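Local coordinates for protein lovastatin nonaketide synthase, polyketide synthase component (PDB 7CPX) that builds, together with its partner LovC, the lovastatin precursor dihydromonacolin L by iterative condensation and reduction of malonyl units with a single methylation, at residues D1189-C1194 and E2362-H2367; D1269-A1274 and L1810-A1815. The protein carries 2 engineered substitutions. One frame throughout, in Å; residues are numbered along the deposited sequence.

Contact 1 (D1189-C1194 and E2362-H2367)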
loop_
_atom_site.group_PDB
_atom_site.type_symbol
_atom_site.label_atom_id
_atom_site.label_comp_id
_atom_site.label_asym_id
_atom_site.label_seq_id
_atom_site.Cartn_x
_atom_site.Cartn_y
_atom_site.Cartn_z
ATOM N N ASP A 1189 -5.154 -39.126 24.238
ATOM C CA ASP A 1189 -6.414 -38.870 24.926
ATOM C C ASP A 1189 -7.527 -38.428 23.989
ATOM O O ASP A 1189 -8.692 -38.756 24.232
ATOM C CB ASP A 1189 -6.220 -37.810 26.016
ATOM C CG ASP A 1189 -5.913 -36.436 25.454
ATOM O OD1 ASP A 1189 -5.800 -36.300 24.217
ATOM O OD2 ASP A 1189 -5.783 -35.486 26.254
ATOM N N ARG A 1190 -7.193 -37.690 22.928
ATOM C CA ARG A 1190 -8.155 -37.232 21.928
ATOM C C ARG A 1190 -9.074 -36.142 22.470
ATOM O O ARG A 1190 -10.214 -36.005 22.021
ATOM C CB ARG A 1190 -8.990 -38.391 21.378
ATOM C CG ARG A 1190 -8.169 -39.539 20.833
ATOM C CD ARG A 1190 -7.385 -39.157 19.594
ATOM N NE ARG A 1190 -6.576 -40.274 19.121
ATOM C CZ ARG A 1190 -7.064 -41.338 18.497
ATOM N NH1 ARG A 1190 -8.358 -41.462 18.251
ATOM N NH2 ARG A 1190 -6.233 -42.304 18.117
ATOM N N ARG A 1191 -8.596 -35.361 23.438
ATOM C CA ARG A 1191 -9.316 -34.161 23.840
ATOM C C ARG A 1191 -9.331 -33.113 22.736
ATOM O O ARG A 1191 -10.134 -32.176 22.803
ATOM C CB ARG A 1191 -8.689 -33.579 25.107
ATOM C CG ARG A 1191 -9.532 -32.525 25.798
ATOM C CD ARG A 1191 -9.106 -32.347 27.245
ATOM N NE ARG A 1191 -9.362 -30.998 27.738
ATOM C CZ ARG A 1191 -10.560 -30.530 28.058
ATOM N NH1 ARG A 1191 -11.651 -31.265 27.915
ATOM N NH2 ARG A 1191 -10.667 -29.292 28.528
ATOM N N LEU A 1192 -8.473 -33.257 21.731
ATOM C CA LEU A 1192 -8.401 -32.329 20.606
ATOM C C LEU A 1192 -9.216 -32.888 19.440
ATOM O O LEU A 1192 -8.704 -33.210 18.369
ATOM C CB LEU A 1192 -6.945 -32.099 20.214
ATOM C CG LEU A 1192 -6.644 -30.930 19.281
ATOM C CD1 LEU A 1192 -6.791 -29.618 20.022
ATOM C CD2 LEU A 1192 -5.247 -31.069 18.704
ATOM N N ARG A 1193 -10.524 -32.991 19.673
ATOM C CA ARG A 1193 -11.412 -33.668 18.738
ATOM C C ARG A 1193 -11.610 -32.911 17.430
ATOM O O ARG A 1193 -12.160 -33.487 16.484
ATOM C CB ARG A 1193 -12.768 -33.919 19.398
ATOM C CG ARG A 1193 -12.890 -35.301 20.012
ATOM C CD ARG A 1193 -14.037 -35.385 20.995
ATOM N NE ARG A 1193 -13.611 -35.077 22.355
ATOM C CZ ARG A 1193 -12.962 -35.924 23.142
ATOM N NH1 ARG A 1193 -12.623 -37.133 22.725
ATOM N NH2 ARG A 1193 -12.640 -35.547 24.376
ATOM N N CYS A 1194 -11.183 -31.654 17.346
ATOM C CA CYS A 1194 -11.257 -30.901 16.103
ATOM C C CYS A 1194 -9.996 -30.064 15.956
ATOM O O CYS A 1194 -9.316 -29.748 16.934
ATOM C CB CYS A 1194 -12.505 -30.010 16.049
ATOM S SG CYS A 1194 -12.594 -28.766 17.348
ATOM N N GLU A 2362 -10.395 -37.933 29.286
ATOM C CA GLU A 2362 -9.428 -36.885 29.562
ATOM C C GLU A 2362 -9.442 -36.525 31.044
ATOM O O GLU A 2362 -10.373 -36.847 31.785
ATOM C CB GLU A 2362 -9.720 -35.634 28.731
ATOM C CG GLU A 2362 -10.305 -35.892 27.352
ATOM C CD GLU A 2362 -9.519 -36.905 26.545
ATOM O OE1 GLU A 2362 -9.354 -38.051 27.015
ATOM O OE2 GLU A 2362 -9.066 -36.555 25.437
ATOM N N GLU A 2363 -8.376 -35.847 31.471
ATOM C CA GLU A 2363 -8.321 -35.334 32.835
ATOM C C GLU A 2363 -9.552 -34.489 33.139
ATOM O O GLU A 2363 -10.241 -34.701 34.143
ATOM C CB GLU A 2363 -7.039 -34.520 33.019
ATOM C CG GLU A 2363 -6.925 -33.776 34.341
ATOM C CD GLU A 2363 -5.659 -32.946 34.421
ATOM O OE1 GLU A 2363 -4.697 -33.258 33.690
ATOM O OE2 GLU A 2363 -5.629 -31.976 35.207
ATOM N N HIS A 2364 -9.855 -33.535 32.260
ATOM C CA HIS A 2364 -11.007 -32.668 32.471
ATOM C C HIS A 2364 -12.313 -33.372 32.135
ATOM O O HIS A 2364 -13.342 -33.086 32.754
ATOM C CB HIS A 2364 -10.844 -31.396 31.645
ATOM C CG HIS A 2364 -9.491 -30.773 31.787
ATOM N ND1 HIS A 2364 -9.120 -30.050 32.900
ATOM C CD2 HIS A 2364 -8.411 -30.793 30.972
ATOM C CE1 HIS A 2364 -7.873 -29.639 32.758
ATOM N NE2 HIS A 2364 -7.419 -30.077 31.597
ATOM N N GLU A 2365 -12.299 -34.304 31.183
ATOM C CA GLU A 2365 -13.477 -35.138 30.981
ATOM C C GLU A 2365 -13.704 -36.055 32.174
ATOM O O GLU A 2365 -14.852 -36.342 32.529
ATOM C CB GLU A 2365 -13.344 -35.950 29.696
ATOM C CG GLU A 2365 -13.650 -35.156 28.440
ATOM C CD GLU A 2365 -13.771 -36.034 27.215
ATOM O OE1 GLU A 2365 -13.365 -37.213 27.293
ATOM O OE2 GLU A 2365 -14.270 -35.551 26.177
ATOM N N LEU A 2366 -12.628 -36.515 32.814
ATOM C CA LEU A 2366 -12.783 -37.253 34.061
ATOM C C LEU A 2366 -13.364 -36.361 35.149
ATOM O O LEU A 2366 -14.186 -36.806 35.959
ATOM C CB LEU A 2366 -11.442 -37.830 34.508
ATOM C CG LEU A 2366 -11.436 -38.463 35.902
ATOM C CD1 LEU A 2366 -12.482 -39.556 36.008
ATOM C CD2 LEU A 2366 -10.066 -39.014 36.221
ATOM N N HIS A 2367 -12.936 -35.097 35.192
ATOM C CA HIS A 2367 -13.531 -34.156 36.134
ATOM C C HIS A 2367 -15.020 -33.993 35.865
ATOM O O HIS A 2367 -15.826 -33.945 36.797
ATOM C CB HIS A 2367 -12.821 -32.806 36.048
ATOM C CG HIS A 2367 -11.368 -32.863 36.395
ATOM N ND1 HIS A 2367 -10.500 -31.824 36.142
ATOM C CD2 HIS A 2367 -10.629 -33.835 36.980
ATOM C CE1 HIS A 2367 -9.289 -32.154 36.553
ATOM N NE2 HIS A 2367 -9.340 -33.369 37.066
#

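Contact 2 (D1269-A1274 and L1810-A1815)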
loop_
_atom_site.group_PDB
_atom_site.type_symbol
_atom_site.label_atom_id
_atom_site.label_comp_id
_atom_site.label_asym_id
_atom_site.label_seq_id
_atom_site.Cartn_x
_atom_site.Cartn_y
_atom_site.Cartn_z
ATOM N N ASP A 1269 -18.729 -35.121 18.760
ATOM C CA ASP A 1269 -19.149 -35.318 20.139
ATOM C C ASP A 1269 -18.473 -36.516 20.795
ATOM O O ASP A 1269 -18.262 -37.556 20.167
ATOM C CB ASP A 1269 -20.673 -35.394 20.260
ATOM C CG ASP A 1269 -21.343 -34.062 19.997
ATOM O OD1 ASP A 1269 -20.625 -33.080 19.711
ATOM O OD2 ASP A 1269 -22.587 -33.994 20.077
ATOM N N HIS A 1270 -18.132 -36.355 22.069
ATOM C CA HIS A 1270 -17.546 -37.427 22.864
ATOM C C HIS A 1270 -18.641 -38.232 23.554
ATOM O O HIS A 1270 -19.280 -37.751 24.494
ATOM C CB HIS A 1270 -16.490 -36.905 23.835
ATOM C CG HIS A 1270 -15.600 -37.973 24.387
ATOM N ND1 HIS A 1270 -14.813 -38.772 23.587
ATOM C CD2 HIS A 1270 -15.373 -38.374 25.659
ATOM C CE1 HIS A 1270 -14.136 -39.618 24.342
ATOM N NE2 HIS A 1270 -14.457 -39.396 25.604
ATOM N N ALA A 1271 -18.856 -39.462 23.084
ATOM C CA ALA A 1271 -19.952 -40.300 23.550
ATOM C C ALA A 1271 -19.548 -41.212 24.701
ATOM O O ALA A 1271 -20.116 -42.300 24.854
ATOM C CB ALA A 1271 -20.502 -41.128 22.388
ATOM N N MET A 1272 -18.580 -40.799 25.520
ATOM C CA MET A 1272 -18.093 -41.682 26.576
ATOM C C MET A 1272 -19.199 -42.015 27.569
ATOM O O MET A 1272 -19.357 -43.173 27.970
ATOM C CB MET A 1272 -16.901 -41.040 27.286
ATOM C CG MET A 1272 -17.236 -39.799 28.101
ATOM S SD MET A 1272 -15.792 -39.121 28.938
ATOM C CE MET A 1272 -16.574 -38.232 30.280
ATOM N N PHE A 1273 -19.987 -41.017 27.962
ATOM C CA PHE A 1273 -21.019 -41.238 28.968
ATOM C C PHE A 1273 -22.029 -42.268 28.483
ATOM O O PHE A 1273 -22.402 -42.296 27.308
ATOM C CB PHE A 1273 -21.735 -39.928 29.297
ATOM C CG PHE A 1273 -20.946 -38.998 30.175
ATOM C CD1 PHE A 1273 -20.369 -39.445 31.347
ATOM C CD2 PHE A 1273 -20.793 -37.671 29.825
ATOM C CE1 PHE A 1273 -19.652 -38.586 32.153
ATOM C CE2 PHE A 1273 -20.075 -36.808 30.625
ATOM C CZ PHE A 1273 -19.504 -37.267 31.791
ATOM N N ALA A 1274 -22.473 -43.117 29.405
ATOM C CA ALA A 1274 -23.482 -44.121 29.109
ATOM C C ALA A 1274 -24.212 -44.475 30.395
ATOM O O ALA A 1274 -23.690 -44.280 31.495
ATOM C CB ALA A 1274 -22.863 -45.375 28.484
ATOM N N LEU A 1810 -26.038 -50.695 27.815
ATOM C CA LEU A 1810 -25.349 -49.416 27.902
ATOM C C LEU A 1810 -25.825 -48.511 26.778
ATOM O O LEU A 1810 -25.578 -48.791 25.600
ATOM C CB LEU A 1810 -23.841 -49.626 27.830
ATOM C CG LEU A 1810 -23.324 -50.772 28.701
ATOM C CD1 LEU A 1810 -21.817 -50.861 28.635
ATOM C CD2 LEU A 1810 -23.790 -50.599 30.132
ATOM N N LYS A 1811 -26.511 -47.429 27.137
ATOM C CA LYS A 1811 -27.037 -46.482 26.165
ATOM C C LYS A 1811 -26.508 -45.091 26.473
ATOM O O LYS A 1811 -26.561 -44.636 27.619
ATOM C CB LYS A 1811 -28.567 -46.484 26.168
ATOM C CG LYS A 1811 -29.159 -47.847 25.849
ATOM C CD LYS A 1811 -30.311 -47.771 24.860
ATOM C CE LYS A 1811 -31.608 -47.348 25.525
ATOM N NZ LYS A 1811 -32.780 -47.618 24.647
ATOM N N ARG A 1812 -26.004 -44.419 25.442
ATOM C CA ARG A 1812 -25.411 -43.101 25.620
ATOM C C ARG A 1812 -26.386 -42.188 26.346
ATOM O O ARG A 1812 -27.460 -41.872 25.826
ATOM C CB ARG A 1812 -25.035 -42.503 24.266
ATOM C CG ARG A 1812 -24.124 -43.371 23.414
ATOM C CD ARG A 1812 -22.783 -43.604 24.079
ATOM N NE ARG A 1812 -21.850 -44.287 23.192
ATOM C CZ ARG A 1812 -20.649 -44.714 23.553
ATOM N NH1 ARG A 1812 -20.194 -44.539 24.783
ATOM N NH2 ARG A 1812 -19.881 -45.329 22.659
ATOM N N ASP A 1813 -26.010 -41.757 27.550
ATOM C CA ASP A 1813 -26.853 -40.867 28.345
ATOM C C ASP A 1813 -26.772 -39.482 27.714
ATOM O O ASP A 1813 -25.969 -38.625 28.093
ATOM C CB ASP A 1813 -26.411 -40.858 29.801
ATOM C CG ASP A 1813 -27.340 -40.051 30.687
ATOM O OD1 ASP A 1813 -28.356 -39.538 30.174
ATOM O OD2 ASP A 1813 -27.052 -39.928 31.895
ATOM N N LEU A 1814 -27.638 -39.265 26.722
ATOM C CA LEU A 1814 -27.569 -38.051 25.921
ATOM C C LEU A 1814 -27.691 -36.793 26.765
ATOM O O LEU A 1814 -27.206 -35.738 26.350
ATOM C CB LEU A 1814 -28.659 -38.071 24.850
ATOM C CG LEU A 1814 -28.571 -39.225 23.849
ATOM C CD1 LEU A 1814 -29.694 -39.138 22.830
ATOM C CD2 LEU A 1814 -27.219 -39.245 23.152
ATOM N N ALA A 1815 -28.316 -36.874 27.939
ATOM C CA ALA A 1815 -28.392 -35.704 28.807
ATOM C C ALA A 1815 -27.001 -35.254 29.238
ATOM O O ALA A 1815 -26.586 -34.120 28.970
ATOM C CB ALA A 1815 -29.261 -36.012 30.026
#

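Contact 1 (D1189-C1194 and E2362-H2367)
Arg1193 NH2 pairs with Glu2365 OE2 in a salt bridge modelled at 2.4 Å, closer than a map of this resolution can fix. It reaches Glu2362 OE2 only distantly, in a long bridge of 3.9 Å made doubtful by crowding at OE2. Arg1193 and Glu2365 reach toward each other from opposite directions, and the guanidinium and the Glu2365 carboxylate lie in almost parallel planes, 5° apart. Together the three residues make a small salt-bridge network.

Glu2362 holds the N-cap position of its helix and bends at chi2, which takes its carboxylate beside the 1189-1191 backbone. The model is overcrowded there, so the places of OE2 and of Arg1191 N are less sure; as modelled, Arg1191 N donates to Asp1189 OD1 at 3.1 Å, an Asx turn, while Asp1189 OD2 takes the backbone N of Ser1186.

Arg1191 crosses the aliphatic part of Glu2362 at a slant, its CD 3.7 Å from Glu2362 CB. With CG anti to the backbone N (chi1 -167°) and the chain extended to NE, the guanidinium is brought beside His2364, whose CB lies over the centre of one of its faces, 3.6 Å above the plane. The imidazole is tilted by 43° to that plane, and its CD2 comes 3.4 Å from Arg1191 NE. A salt bridge with Asp1231 secures the far end of Arg1191.

The contact joins the dehydratase to the ketoreductase domain. Its loop connects helix 1170-1184 to strand 1196-1206 of the C-terminal hotdog and buries Leu1192 against helices 1170-1184 and 1117-1126, while helix 2363-2385 leans on helix 2167-2178 through Leu2366 and His2367.

Contact 2 (D1269-A1274 and L1810-A1815)
Packing of Arg1812 against Ala1271 accounts for much of this contact. The arginine chain bends at chi2 (-62°), which turns its outer half back toward the 1269-1274 loop. The Ala1271 methyl then covers one face of the guanidinium, offset toward the rim, with CB 3.5 Å from Arg1812 NE. At the edge of the same group, and in its plane, lies Met1272 O, 3.6 Å from Arg1812 NH1. The Ala1271 carbonyl is modelled too close to the guanidinium for its position there to be trusted. NH1 is hydrogen-bonded to the carbonyl of Ile2405, so the arginine links this loop to the C-terminal part of the ketoreductase domain.

Between the backbones, weak CA-H...O contacts run in both directions. Arg1812 CA approaches Phe1273 O at 3.5 Å with a fairly straight angle of 153° at the hydrogen, and Ala1274 CA approaches Lys1811 O at 3.5 Å with a more bent one of 130°. A looser apolar touch joins Ala1274 CB to Leu1810 CB at 4.4 Å.

Charge enters through Asp1813, the centre of an inverse gamma turn and the N-cap of helix 1814-1822. Its OD1 accepts a weak capping bond from Ala1815 N at 3.5 Å. Its OD2 pairs with both Arg1816 and Arg1275, tying the helix start to the strand that follows the 1269-1274 loop.

Just past Ala1274 the chain enters strand 1275-1280, which pairs antiparallel with 1804-1811, Lys1811 bonding to Arg1275 through the backbone. This is the margin of a mixed sheet with a parallel core, consistent with the truncated, Rossmann-like structural subdomain that accompanies the ketoreductase in related synthases.

How the contacts relate
Contacts 1 and 2 lie about 14 Å apart between centres and meet directly. Along the chain the order is 1189-1194, 1269-1274, 1810-1815 and 2362-2367, so contact 2 is bracketed by the two halves of contact 1, and the methyltransferase domain falls between the segments of contact 2. Helix 2363-2385 of the ketoreductase serves both: besides meeting the dehydratase loop, it packs on Met1272 and Phe1273, with Glu2365 O 3.4 Å from Met1272 CE. His1270 likewise sits close to Arg1193 and Glu2365. The chain leaving the dehydratase is thereby held against the ketoreductase on its way into the 1275-1280 sheet, and the two contacts together join parts of the chain that lie far apart in sequence.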